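Local coordinates for protein dihydropteroate synthase (PDB 6UCZ) that probably catalyses the joining of a pterin pyrophosphate to p-aminobenzoate to give dihydropteroate in folate synthesis, and is held here with pterin-6-yl-methyl-monophosphate, at residues Arg116-Ala121 with Pro144-Ala149; Val129-Asp134 with Val270-Val275; Asn133-Leu138 with Phe160-Ser165; Arg168-Val171 with Glu175-Leu178. One frame throughout, in Å; residues are numbered along the deposited sequence.

Interaction 1 of 4, residues Arg116-Ala121 with Pro144-Ala149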
loop_
_atom_site.group_PDB
_atom_site.type_symbol
_atom_site.label_atom_id
_atom_site.label_comp_id
_atom_site.label_asym_id
_atom_site.label_seq_id
_atom_site.Cartn_x
_atom_site.Cartn_y
_atom_site.Cartn_z
ATOM N N ARG A 116 7.193 -4.343 -7.072
ATOM C CA ARG A 116 6.958 -5.762 -7.273
ATOM C C ARG A 116 8.248 -6.554 -7.493
ATOM O O ARG A 116 8.184 -7.780 -7.598
ATOM C CB ARG A 116 6.009 -5.970 -8.456
ATOM C CG ARG A 116 6.668 -5.823 -9.814
ATOM C CD ARG A 116 5.637 -5.912 -10.906
ATOM N NE ARG A 116 4.821 -4.703 -10.920
ATOM C CZ ARG A 116 4.055 -4.320 -11.936
ATOM N NH1 ARG A 116 4.004 -5.047 -13.046
ATOM N NH2 ARG A 116 3.348 -3.200 -11.840
ATOM N N ASN A 117 9.410 -5.894 -7.534
ATOM C CA ASN A 117 10.688 -6.518 -7.909
ATOM C C ASN A 117 11.567 -6.738 -6.683
ATOM O O ASN A 117 11.899 -5.779 -5.975
ATOM C CB ASN A 117 11.441 -5.654 -8.919
ATOM C CG ASN A 117 10.699 -5.498 -10.228
ATOM O OD1 ASN A 117 10.236 -6.475 -10.798
ATOM N ND2 ASN A 117 10.585 -4.267 -10.712
ATOM N N ALA A 118 11.993 -7.988 -6.469
ATOM C CA ALA A 118 12.799 -8.306 -5.292
ATOM C C ALA A 118 14.123 -7.543 -5.283
ATOM O O ALA A 118 14.585 -7.107 -4.223
ATOM C CB ALA A 118 13.054 -9.813 -5.218
ATOM N N LYS A 119 14.750 -7.369 -6.450
ATOM C CA LYS A 119 16.023 -6.652 -6.504
ATOM C C LYS A 119 15.868 -5.208 -6.053
ATOM O O LYS A 119 16.722 -4.678 -5.334
ATOM C CB LYS A 119 16.596 -6.694 -7.919
ATOM C CG LYS A 119 17.981 -6.056 -8.060
ATOM C CD LYS A 119 18.975 -6.525 -7.005
ATOM C CE LYS A 119 19.641 -7.830 -7.393
ATOM N NZ LYS A 119 20.977 -7.966 -6.740
ATOM N N THR A 120 14.783 -4.556 -6.467
ATOM C CA THR A 120 14.548 -3.191 -6.015
ATOM C C THR A 120 14.330 -3.150 -4.510
ATOM O O THR A 120 14.882 -2.284 -3.822
ATOM C CB THR A 120 13.366 -2.591 -6.771
ATOM O OG1 THR A 120 13.770 -2.326 -8.124
ATOM C CG2 THR A 120 12.877 -1.302 -6.098
ATOM N N ALA A 121 13.555 -4.098 -3.974
ATOM C CA ALA A 121 13.376 -4.156 -2.528
ATOM C C ALA A 121 14.708 -4.359 -1.828
ATOM O O ALA A 121 14.987 -3.710 -0.815
ATOM C CB ALA A 121 12.398 -5.268 -2.152
ATOM N N PRO A 144 10.344 -13.439 -1.042
ATOM C CA PRO A 144 10.447 -13.970 0.333
ATOM C C PRO A 144 11.869 -14.039 0.870
ATOM O O PRO A 144 12.098 -13.733 2.047
ATOM C CB PRO A 144 9.816 -15.362 0.210
ATOM C CG PRO A 144 8.852 -15.222 -0.929
ATOM C CD PRO A 144 9.555 -14.337 -1.907
ATOM N N ALA A 145 12.835 -14.431 0.041
ATOM C CA ALA A 145 14.215 -14.497 0.506
ATOM C C ALA A 145 14.724 -13.113 0.890
ATOM O O ALA A 145 15.413 -12.959 1.904
ATOM C CB ALA A 145 15.104 -15.128 -0.572
ATOM N N ILE A 146 14.364 -12.090 0.109
ATOM C CA ILE A 146 14.780 -10.722 0.415
ATOM C C ILE A 146 14.174 -10.249 1.733
ATOM O O ILE A 146 14.863 -9.668 2.577
ATOM C CB ILE A 146 14.401 -9.773 -0.737
ATOM C CG1 ILE A 146 15.266 -10.049 -1.962
ATOM C CG2 ILE A 146 14.568 -8.324 -0.306
ATOM C CD1 ILE A 146 16.714 -10.237 -1.622
ATOM N N ALA A 147 12.870 -10.474 1.925
ATOM C CA ALA A 147 12.237 -10.034 3.165
ATOM C C ALA A 147 12.822 -10.760 4.370
ATOM O O ALA A 147 13.093 -10.141 5.407
ATOM C CB ALA A 147 10.725 -10.252 3.091
ATOM N N ALA A 148 13.045 -12.072 4.242
ATOM C CA ALA A 148 13.545 -12.839 5.374
ATOM C C ALA A 148 14.967 -12.441 5.731
ATOM O O ALA A 148 15.281 -12.263 6.913
ATOM C CB ALA A 148 13.487 -14.337 5.067
ATOM N N ALA A 149 15.818 -12.217 4.726
ATOM C CA ALA A 149 17.212 -11.888 4.986
ATOM C C ALA A 149 17.408 -10.436 5.388
ATOM O O ALA A 149 18.547 -10.016 5.608
ATOM C CB ALA A 149 18.070 -12.193 3.756
#
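I146 is the side chain to follow here: from helix 143-148 it reaches over to the first turn of helix 118-127 and fills the gap between A118 and A121. Its CB points toward that helix, and the two branches divide the work. I146 CG1 stands beside the backbone N of its own residue (chi1 -70°), which sets it against A118 twice over, at 3.8 Å from A118 O and 3.9 Å from A118 CB. The other branch, I146 CG2, is anti to the backbone N and comes to 4.2 Å from A121 CB, one turn further along. At the tip, CD1 bends away from both alanines, and the remaining flank of the side chain packs on E122 and L125 of the same helix.

The two helices are neighbours on the outside of the (beta/alpha)8 barrel of the pterin-binding enzymes, with strand 131-134 running between them in the chain. Small alanines at the meeting points let the backbones come close, and the CA atoms of A118 and I146 are 6.5 Å apart.

N117 occupies the N-cap position without a capping bond from its own side chain. Its ND2 goes to E89 instead, and the backbone O of N117 accepts the first helical bond, from A121 N at 3.1 Å. At this same helix start, A118 N is bound by the carboxylate of D140, from the loop just ahead of helix 143-148.

Interaction 2 of 4, residues Val129-Asp134 with Val270-Val275. With PMM (pterin-6-yl-methyl-monophosphate), chain C.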
loop_
_atom_site.group_PDB
_atom_site.type_symbol
_atom_site.label_atom_id
_atom_site.label_comp_id
_atom_site.label_asym_id
_atom_site.label_seq_id
_atom_site.Cartn_x
_atom_site.Cartn_y
_atom_site.Cartn_z
ATOM N N VAL A 129 15.411 1.364 4.076
ATOM C CA VAL A 129 13.954 1.458 4.196
ATOM C C VAL A 129 13.454 0.461 5.237
ATOM O O VAL A 129 14.133 -0.503 5.610
ATOM C CB VAL A 129 13.205 1.279 2.859
ATOM C CG1 VAL A 129 13.670 2.292 1.832
ATOM C CG2 VAL A 129 13.305 -0.155 2.324
ATOM N N ASP A 130 12.254 0.735 5.741
ATOM C CA ASP A 130 11.648 -0.007 6.837
ATOM C C ASP A 130 10.617 -1.028 6.388
ATOM O O ASP A 130 10.378 -1.999 7.111
ATOM C CB ASP A 130 10.984 0.974 7.813
ATOM C CG ASP A 130 11.965 2.003 8.340
ATOM O OD1 ASP A 130 12.711 1.657 9.270
ATOM O OD2 ASP A 130 12.018 3.128 7.801
ATOM N N TYR A 131 9.993 -0.824 5.233
ATOM C CA TYR A 131 8.962 -1.722 4.735
ATOM C C TYR A 131 9.234 -2.060 3.283
ATOM O O TYR A 131 9.667 -1.197 2.514
ATOM C CB TYR A 131 7.536 -1.105 4.780
ATOM C CG TYR A 131 7.017 -0.632 6.116
ATOM C CD1 TYR A 131 7.426 0.576 6.663
ATOM C CD2 TYR A 131 6.055 -1.367 6.790
ATOM C CE1 TYR A 131 6.924 1.015 7.888
ATOM C CE2 TYR A 131 5.549 -0.947 7.995
ATOM C CZ TYR A 131 5.977 0.245 8.542
ATOM O OH TYR A 131 5.454 0.637 9.747
ATOM N N ILE A 132 8.943 -3.303 2.907
ATOM C CA ILE A 132 8.647 -3.635 1.519
ATOM C C ILE A 132 7.137 -3.559 1.333
ATOM O O ILE A 132 6.381 -4.280 1.995
ATOM C CB ILE A 132 9.147 -5.032 1.133
ATOM C CG1 ILE A 132 10.623 -5.236 1.475
ATOM C CG2 ILE A 132 8.904 -5.268 -0.368
ATOM C CD1 ILE A 132 11.061 -6.668 1.263
ATOM N N ASN A 133 6.685 -2.683 0.454
ATOM C CA ASN A 133 5.279 -2.673 0.062
ATOM C C ASN A 133 5.212 -3.498 -1.220
ATOM O O ASN A 133 5.294 -2.970 -2.327
ATOM C CB ASN A 133 4.763 -1.251 -0.111
ATOM C CG ASN A 133 3.360 -1.210 -0.664
ATOM O OD1 ASN A 133 2.641 -2.217 -0.658
ATOM N ND2 ASN A 133 2.973 -0.054 -1.182
ATOM N N ASP A 134 5.088 -4.817 -1.061
ATOM C CA ASP A 134 5.162 -5.739 -2.199
ATOM C C ASP A 134 3.817 -5.739 -2.893
ATOM O O ASP A 134 2.974 -6.615 -2.669
ATOM C CB ASP A 134 5.548 -7.147 -1.762
ATOM C CG ASP A 134 5.587 -8.135 -2.934
ATOM O OD1 ASP A 134 5.577 -7.697 -4.106
ATOM O OD2 ASP A 134 5.627 -9.354 -2.675
ATOM N N VAL A 270 -8.069 -0.558 11.041
ATOM C CA VAL A 270 -7.147 -0.837 9.947
ATOM C C VAL A 270 -5.791 -0.243 10.298
ATOM O O VAL A 270 -5.698 0.901 10.756
ATOM C CB VAL A 270 -7.691 -0.288 8.619
ATOM C CG1 VAL A 270 -6.615 -0.401 7.530
ATOM C CG2 VAL A 270 -8.958 -1.054 8.222
ATOM N N ASP A 271 -4.729 -1.032 10.113
ATOM C CA ASP A 271 -3.448 -0.654 10.702
ATOM C C ASP A 271 -2.697 0.367 9.861
ATOM O O ASP A 271 -1.947 1.182 10.412
ATOM C CB ASP A 271 -2.598 -1.902 10.931
ATOM C CG ASP A 271 -3.339 -2.966 11.725
ATOM O OD1 ASP A 271 -4.287 -3.564 11.167
ATOM O OD2 ASP A 271 -2.977 -3.210 12.898
ATOM N N PHE A 272 -2.897 0.361 8.546
ATOM C CA PHE A 272 -2.203 1.286 7.659
ATOM C C PHE A 272 -3.179 1.808 6.620
ATOM O O PHE A 272 -3.900 1.018 6.001
ATOM C CB PHE A 272 -1.021 0.604 6.944
ATOM C CG PHE A 272 0.044 0.078 7.871
ATOM C CD1 PHE A 272 -0.040 -1.198 8.401
ATOM C CD2 PHE A 272 1.131 0.859 8.199
ATOM C CE1 PHE A 272 0.945 -1.677 9.246
ATOM C CE2 PHE A 272 2.119 0.389 9.044
ATOM C CZ PHE A 272 2.024 -0.879 9.572
ATOM N N LEU A 273 -3.151 3.118 6.373
ATOM C CA LEU A 273 -3.910 3.724 5.280
ATOM C C LEU A 273 -2.931 4.364 4.309
ATOM O O LEU A 273 -2.144 5.227 4.701
ATOM C CB LEU A 273 -4.902 4.772 5.794
ATOM C CG LEU A 273 -6.005 4.277 6.716
ATOM C CD1 LEU A 273 -6.912 5.445 7.119
ATOM C CD2 LEU A 273 -6.807 3.177 5.996
ATOM N N ARG A 274 -2.980 3.940 3.046
ATOM C CA ARG A 274 -2.083 4.435 2.009
ATOM C C ARG A 274 -2.817 5.530 1.243
ATOM O O ARG A 274 -3.792 5.249 0.529
ATOM C CB ARG A 274 -1.652 3.275 1.105
ATOM C CG ARG A 274 -0.607 3.619 0.073
ATOM C CD ARG A 274 -0.258 2.396 -0.830
ATOM N NE ARG A 274 0.719 2.800 -1.837
ATOM C CZ ARG A 274 0.407 3.370 -3.000
ATOM N NH1 ARG A 274 -0.866 3.581 -3.324
ATOM N NH2 ARG A 274 1.367 3.731 -3.839
ATOM N N VAL A 275 -2.378 6.777 1.415
ATOM C CA VAL A 275 -3.184 7.934 1.047
ATOM C C VAL A 275 -2.319 8.984 0.374
ATOM O O VAL A 275 -1.105 9.065 0.602
ATOM C CB VAL A 275 -3.891 8.556 2.283
ATOM C CG1 VAL A 275 -4.902 7.584 2.860
ATOM C CG2 VAL A 275 -2.841 8.989 3.341
HETATM N N5 PMM C . -2.313 0.925 -4.853
HETATM C C6 PMM C . -1.447 1.397 -5.756
HETATM C C7 PMM C . -0.087 1.191 -5.616
HETATM N N8 PMM C . 0.470 0.512 -4.608
HETATM N N1 PMM C . 0.177 -0.637 -2.659
HETATM C C2 PMM C . -0.629 -1.143 -1.734
HETATM N N2 PMM C . -0.116 -1.840 -0.714
HETATM N N3 PMM C . -1.991 -1.002 -1.770
HETATM C C4 PMM C . -2.691 -0.345 -2.755
HETATM O O4 PMM C . -3.920 -0.284 -2.733
HETATM C C4A PMM C . -1.830 0.233 -3.809
HETATM C C8A PMM C . -0.404 0.045 -3.708
HETATM C C9 PMM C . -2.053 2.102 -6.944
HETATM O O10 PMM C . -2.584 3.375 -6.520
HETATM P PA PMM C . -1.892 4.781 -6.923
HETATM O O1P PMM C . -2.901 5.845 -6.459
HETATM O O2P PMM C . -1.843 4.849 -8.444
HETATM O O3P PMM C . -0.552 4.901 -6.277
#
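This is a contact across the inside of the barrel: Y131 and N133 on strand 131-134 face F272 and R274 on strand 272-275, two strands that are not neighbours in the sheet. The backbones stay well apart, with 10.4 Å between the CA atoms of N133 and R274, and side chains bridge the middle.

In the lower layer, Y131 and F272 come from opposite directions. Y131 OH sits at the edge of the F272 ring, near its plane, 3.4 Å from F272 CE2, and the two ring planes are turned 81° apart. The hydroxyl's hydrogen bond is to E110, so its polar end is satisfied beside the aromatic edge.

Such layers of inward-facing residues are how a (beta/alpha)8 barrel fills its core, and in this family the C-terminal ends of the barrel strands carry the pterin site. The next layer is therefore the ligand's. The amide of N133 reads the pterin with both ends: N2 of PMM donates to N133 OD1 almost straight (2.8 Å, 176°), while N133 ND2 donates a hydrogen bond to N1 of PMM at 3.2 Å. R274, extended from CG to NE, lays one face of its guanidinium over the pterin, with N8 of PMM 3.3 Å from its plane. The edge of that group meets the phosphate, where NH1 of R274 bonds to O3P at 3.2 Å and NH2 adds a weak bond to the same oxygen. N133 ND2 and R274 NE are 3.7 Å apart, and both donate to D71 OD2, while R274 NH2 is paired with D114.

Interaction 3 of 4, residues Asn133-Leu138 with Phe160-Ser165. With PMM (pterin-6-yl-methyl-monophosphate), chain C.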
loop_
_atom_site.group_PDB
_atom_site.type_symbol
_atom_site.label_atom_id
_atom_site.label_comp_id
_atom_site.label_asym_id
_atom_site.label_seq_id
_atom_site.Cartn_x
_atom_site.Cartn_y
_atom_site.Cartn_z
ATOM N N ASN A 133 6.685 -2.683 0.454
ATOM C CA ASN A 133 5.279 -2.673 0.062
ATOM C C ASN A 133 5.212 -3.498 -1.220
ATOM O O ASN A 133 5.294 -2.970 -2.327
ATOM C CB ASN A 133 4.763 -1.251 -0.111
ATOM C CG ASN A 133 3.360 -1.210 -0.664
ATOM O OD1 ASN A 133 2.641 -2.217 -0.658
ATOM N ND2 ASN A 133 2.973 -0.054 -1.182
ATOM N N ASP A 134 5.088 -4.817 -1.061
ATOM C CA ASP A 134 5.162 -5.739 -2.199
ATOM C C ASP A 134 3.817 -5.739 -2.893
ATOM O O ASP A 134 2.974 -6.615 -2.669
ATOM C CB ASP A 134 5.548 -7.147 -1.762
ATOM C CG ASP A 134 5.587 -8.135 -2.934
ATOM O OD1 ASP A 134 5.577 -7.697 -4.106
ATOM O OD2 ASP A 134 5.627 -9.354 -2.675
ATOM N N GLN A 135 3.650 -4.779 -3.806
ATOM C CA GLN A 135 2.405 -4.667 -4.556
ATOM C C GLN A 135 2.177 -5.874 -5.463
ATOM O O GLN A 135 1.043 -6.123 -5.879
ATOM C CB GLN A 135 2.467 -3.389 -5.385
ATOM C CG GLN A 135 1.217 -3.038 -6.131
ATOM C CD GLN A 135 1.455 -1.959 -7.164
ATOM O OE1 GLN A 135 0.732 -1.877 -8.160
ATOM N NE2 GLN A 135 2.482 -1.126 -6.940
ATOM N N GLY A 136 3.216 -6.670 -5.718
ATOM C CA GLY A 136 3.044 -7.880 -6.489
ATOM C C GLY A 136 2.622 -9.078 -5.684
ATOM O O GLY A 136 2.254 -10.101 -6.272
ATOM N N GLY A 137 2.657 -8.982 -4.353
ATOM C CA GLY A 137 2.267 -10.104 -3.521
ATOM C C GLY A 137 3.047 -11.372 -3.837
ATOM O O GLY A 137 2.457 -12.415 -4.124
ATOM N N LEU A 138 4.376 -11.278 -3.811
ATOM C CA LEU A 138 5.272 -12.391 -4.127
ATOM C C LEU A 138 5.135 -12.826 -5.586
ATOM O O LEU A 138 5.310 -13.997 -5.920
ATOM C CB LEU A 138 5.047 -13.579 -3.187
ATOM C CG LEU A 138 4.908 -13.255 -1.701
ATOM C CD1 LEU A 138 4.867 -14.549 -0.892
ATOM C CD2 LEU A 138 6.017 -12.318 -1.218
ATOM N N PHE A 160 -5.343 -9.376 -9.430
ATOM C CA PHE A 160 -5.638 -10.316 -10.520
ATOM C C PHE A 160 -4.643 -10.170 -11.665
ATOM O O PHE A 160 -5.012 -10.198 -12.845
ATOM C CB PHE A 160 -7.068 -10.088 -11.014
ATOM C CG PHE A 160 -8.122 -10.448 -10.008
ATOM C CD1 PHE A 160 -8.483 -11.762 -9.799
ATOM C CD2 PHE A 160 -8.666 -9.468 -9.182
ATOM C CE1 PHE A 160 -9.438 -12.095 -8.864
ATOM C CE2 PHE A 160 -9.618 -9.789 -8.229
ATOM C CZ PHE A 160 -10.009 -11.103 -8.065
ATOM N N GLY A 161 -3.376 -9.994 -11.336
ATOM C CA GLY A 161 -2.310 -9.796 -12.292
ATOM C C GLY A 161 -1.977 -8.322 -12.462
ATOM O O GLY A 161 -2.839 -7.440 -12.366
ATOM N N LEU A 162 -0.702 -8.048 -12.721
ATOM C CA LEU A 162 -0.222 -6.707 -12.962
ATOM C C LEU A 162 0.460 -6.634 -14.322
ATOM O O LEU A 162 1.262 -7.512 -14.661
ATOM C CB LEU A 162 0.751 -6.255 -11.882
ATOM C CG LEU A 162 0.269 -6.274 -10.440
ATOM C CD1 LEU A 162 1.436 -5.947 -9.492
ATOM C CD2 LEU A 162 -0.913 -5.298 -10.188
ATOM N N PRO A 163 0.168 -5.601 -15.129
ATOM C CA PRO A 163 -0.756 -4.497 -14.860
ATOM C C PRO A 163 -2.204 -4.948 -14.801
ATOM O O PRO A 163 -2.513 -6.088 -15.188
ATOM C CB PRO A 163 -0.552 -3.561 -16.056
ATOM C CG PRO A 163 0.701 -3.998 -16.702
ATOM C CD PRO A 163 0.805 -5.460 -16.442
ATOM N N VAL A 164 -3.102 -4.039 -14.423
ATOM C CA VAL A 164 -4.506 -4.399 -14.348
ATOM C C VAL A 164 -5.080 -4.444 -15.762
ATOM O O VAL A 164 -4.515 -3.907 -16.718
ATOM C CB VAL A 164 -5.287 -3.411 -13.460
ATOM C CG1 VAL A 164 -4.663 -3.303 -12.075
ATOM C CG2 VAL A 164 -5.366 -2.054 -14.121
ATOM N N SER A 165 -6.191 -5.150 -15.904
ATOM C CA SER A 165 -6.789 -5.365 -17.211
ATOM C C SER A 165 -8.271 -5.650 -17.011
ATOM O O SER A 165 -8.643 -6.362 -16.074
ATOM C CB SER A 165 -6.113 -6.524 -17.949
ATOM O OG SER A 165 -6.732 -6.739 -19.197
HETATM N N5 PMM C . -2.313 0.925 -4.853
HETATM C C6 PMM C . -1.447 1.397 -5.756
HETATM C C7 PMM C . -0.087 1.191 -5.616
HETATM N N8 PMM C . 0.470 0.512 -4.608
HETATM N N1 PMM C . 0.177 -0.637 -2.659
HETATM C C2 PMM C . -0.629 -1.143 -1.734
HETATM N N2 PMM C . -0.116 -1.840 -0.714
HETATM N N3 PMM C . -1.991 -1.002 -1.770
HETATM C C4 PMM C . -2.691 -0.345 -2.755
HETATM O O4 PMM C . -3.920 -0.284 -2.733
HETATM C C4A PMM C . -1.830 0.233 -3.809
HETATM C C8A PMM C . -0.404 0.045 -3.708
HETATM C C9 PMM C . -2.053 2.102 -6.944
HETATM O O10 PMM C . -2.584 3.375 -6.520
HETATM P PA PMM C . -1.892 4.781 -6.923
HETATM O O1P PMM C . -2.901 5.845 -6.459
HETATM O O2P PMM C . -1.843 4.849 -8.444
HETATM O O3P PMM C . -0.552 4.901 -6.277
#
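D134 ties the bend whose next two residues, Q135 and G136, meet L162: its OD2 accepts a 2.6 Å hydrogen bond from L138 N, on the syn side of the carboxylate but 31° out of its plane. D134 OD1 takes a weak bond from G136 N at 3.0 Å. With the backbone bond from G137 N to D134 O, this closes a type I turn from D134 to G137 at the end of strand 131-134.

L162, from the loop after strand 153-157, rests on this turn with a single methyl. L162 CD1 lies 3.6 Å from Q135 O and 3.9 Å from G136 CA, while L162 CD2 comes no nearer than 4.3 Å to Q135 OE1.

From the same turn, the extended Q135 side chain, its CG anti to the backbone N (chi1 -175°), runs out to the pterin, NE2 standing 3.5 Å from N8 of PMM. NE2 is held by D114 and OE1 weakly by T77, which together fix the amide beside the ligand. F210, also of the pocket, touches Q135 and L162 alike.

Q135 O is covered by the L162 methyl and has no polar partner in the model, so its burial probably carries some desolvation cost, while G136 O next to it is satisfied by H159.

Interaction 4 of 4, residues Arg168-Val171 with Glu175-Leu178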
loop_
_atom_site.group_PDB
_atom_site.type_symbol
_atom_site.label_atom_id
_atom_site.label_comp_id
_atom_site.label_asym_id
_atom_site.label_seq_id
_atom_site.Cartn_x
_atom_site.Cartn_y
_atom_site.Cartn_z
ATOM N N ARG A 168 -9.163 -9.184 -16.716
ATOM C CA ARG A 168 -8.846 -9.872 -15.463
ATOM C C ARG A 168 -9.555 -9.135 -14.335
ATOM O O ARG A 168 -8.946 -8.345 -13.610
ATOM C CB ARG A 168 -7.329 -9.976 -15.242
ATOM C CG ARG A 168 -6.673 -10.886 -16.291
ATOM C CD ARG A 168 -5.187 -11.041 -16.052
ATOM N NE ARG A 168 -4.403 -10.075 -16.814
ATOM C CZ ARG A 168 -3.936 -8.927 -16.330
ATOM N NH1 ARG A 168 -4.173 -8.575 -15.060
ATOM N NH2 ARG A 168 -3.229 -8.128 -17.120
ATOM N N SER A 169 -10.852 -9.385 -14.206
ATOM C CA SER A 169 -11.698 -8.664 -13.260
ATOM C C SER A 169 -12.695 -9.638 -12.646
ATOM O O SER A 169 -13.251 -10.492 -13.346
ATOM C CB SER A 169 -12.428 -7.511 -13.964
ATOM O OG SER A 169 -13.237 -6.781 -13.063
ATOM N N TYR A 170 -12.975 -9.470 -11.360
ATOM C CA TYR A 170 -13.821 -10.422 -10.653
ATOM C C TYR A 170 -15.282 -10.188 -11.000
ATOM O O TYR A 170 -15.745 -9.049 -11.068
ATOM C CB TYR A 170 -13.652 -10.302 -9.127
ATOM C CG TYR A 170 -14.569 -11.264 -8.390
ATOM C CD1 TYR A 170 -14.179 -12.583 -8.167
ATOM C CD2 TYR A 170 -15.848 -10.872 -7.961
ATOM C CE1 TYR A 170 -15.012 -13.484 -7.530
ATOM C CE2 TYR A 170 -16.696 -11.771 -7.322
ATOM C CZ TYR A 170 -16.264 -13.081 -7.112
ATOM O OH TYR A 170 -17.073 -14.000 -6.487
ATOM N N VAL A 171 -15.998 -11.288 -11.215
ATOM C CA VAL A 171 -17.436 -11.321 -11.449
ATOM C C VAL A 171 -18.005 -12.432 -10.577
ATOM O O VAL A 171 -17.361 -13.468 -10.388
ATOM C CB VAL A 171 -17.783 -11.566 -12.939
ATOM C CG1 VAL A 171 -17.221 -10.462 -13.823
ATOM C CG2 VAL A 171 -17.256 -12.899 -13.392
ATOM N N GLU A 175 -19.182 -12.036 -1.484
ATOM C CA GLU A 175 -18.609 -12.823 -0.395
ATOM C C GLU A 175 -17.549 -13.798 -0.916
ATOM O O GLU A 175 -16.503 -13.989 -0.282
ATOM C CB GLU A 175 -19.710 -13.579 0.348
ATOM C CG GLU A 175 -19.214 -14.364 1.558
ATOM C CD GLU A 175 -20.304 -15.200 2.205
ATOM O OE1 GLU A 175 -21.381 -15.359 1.592
ATOM O OE2 GLU A 175 -20.083 -15.702 3.327
ATOM N N GLN A 176 -17.805 -14.430 -2.065
ATOM C CA GLN A 176 -16.823 -15.359 -2.609
ATOM C C GLN A 176 -15.538 -14.639 -3.005
ATOM O O GLN A 176 -14.446 -15.200 -2.844
ATOM C CB GLN A 176 -17.412 -16.115 -3.807
ATOM C CG GLN A 176 -16.426 -17.082 -4.472
ATOM C CD GLN A 176 -16.893 -17.540 -5.843
ATOM O OE1 GLN A 176 -18.082 -17.477 -6.160
ATOM N NE2 GLN A 176 -15.954 -17.998 -6.668
ATOM N N LEU A 177 -15.635 -13.395 -3.491
ATOM C CA LEU A 177 -14.427 -12.618 -3.763
ATOM C C LEU A 177 -13.589 -12.422 -2.501
ATOM O O LEU A 177 -12.357 -12.554 -2.536
ATOM C CB LEU A 177 -14.781 -11.262 -4.373
ATOM C CG LEU A 177 -13.598 -10.282 -4.440
ATOM C CD1 LEU A 177 -12.511 -10.754 -5.419
ATOM C CD2 LEU A 177 -14.070 -8.902 -4.842
ATOM N N LEU A 178 -14.235 -12.087 -1.382
ATOM C CA LEU A 178 -13.490 -11.872 -0.146
ATOM C C LEU A 178 -12.829 -13.163 0.320
ATOM O O LEU A 178 -11.687 -13.146 0.792
ATOM C CB LEU A 178 -14.419 -11.327 0.937
ATOM C CG LEU A 178 -13.782 -10.888 2.263
ATOM C CD1 LEU A 178 -12.528 -10.076 2.032
ATOM C CD2 LEU A 178 -14.785 -10.071 3.053
#
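Y170 lies with one face of its ring on L177, the firm half of a contact between the loop 168-171 and the first turns of helix 174-194. L177 CB sits almost on the ring normal, 12° off it and 3.5 Å from the centroid of the Y170 ring, a CH-pi contact. The two side chains run antiparallel, the leucine heading back toward the root of the tyrosine, and L177 CD1 comes to 3.6 Å from Y170 CG. The leucine's first torsion, with CG anti to the backbone N (chi1 169°), sends it that way. F160 touches both residues, and Y216 of helix 214-222 meets the Y170 ring in an edge-to-face pair.

Toward solvent the contact thins out. Y170 OH passes 3.4 Å from Q176 CB, and the ring and the Q176 amide stand at nearly a right angle, 89° between planes. Q176 is exposed, and its NE2 hydrogen-bonds along the helix to E180. The hydroxyl's own hydrogen bond is to Q173 O, in the chain between the two segments. Y170 OH is also 3.4 Å from L177 N, but the angle is too poor for a bond.

The tyrosine thus folds the end of a long loop back on the helix it leads into, at the beta-to-alpha connection between strand 153-157 and helix 174-194 of the (beta/alpha)8 barrel.

Interactions 2 and 3 share N133 and D134 and both touch PMM: one crosses the barrel interior, the other carries the same strand on into the turn beside the ligand. Interaction 1 backs that strand from outside, A121 CB lying 3.9 Å from I132 CG2, on the face turned away from the pterin. R116, at its start, also reaches interaction 3, with R116 NH1 3.7 Å from L162 CB. Interaction 4 is further along the loop of interaction 3, and R168 joins them, NH1 to F160 O and NH2 to P163 O. A121 of interaction 1 and L177 of interaction 4 each keep their side chains about 13 Å from PMM.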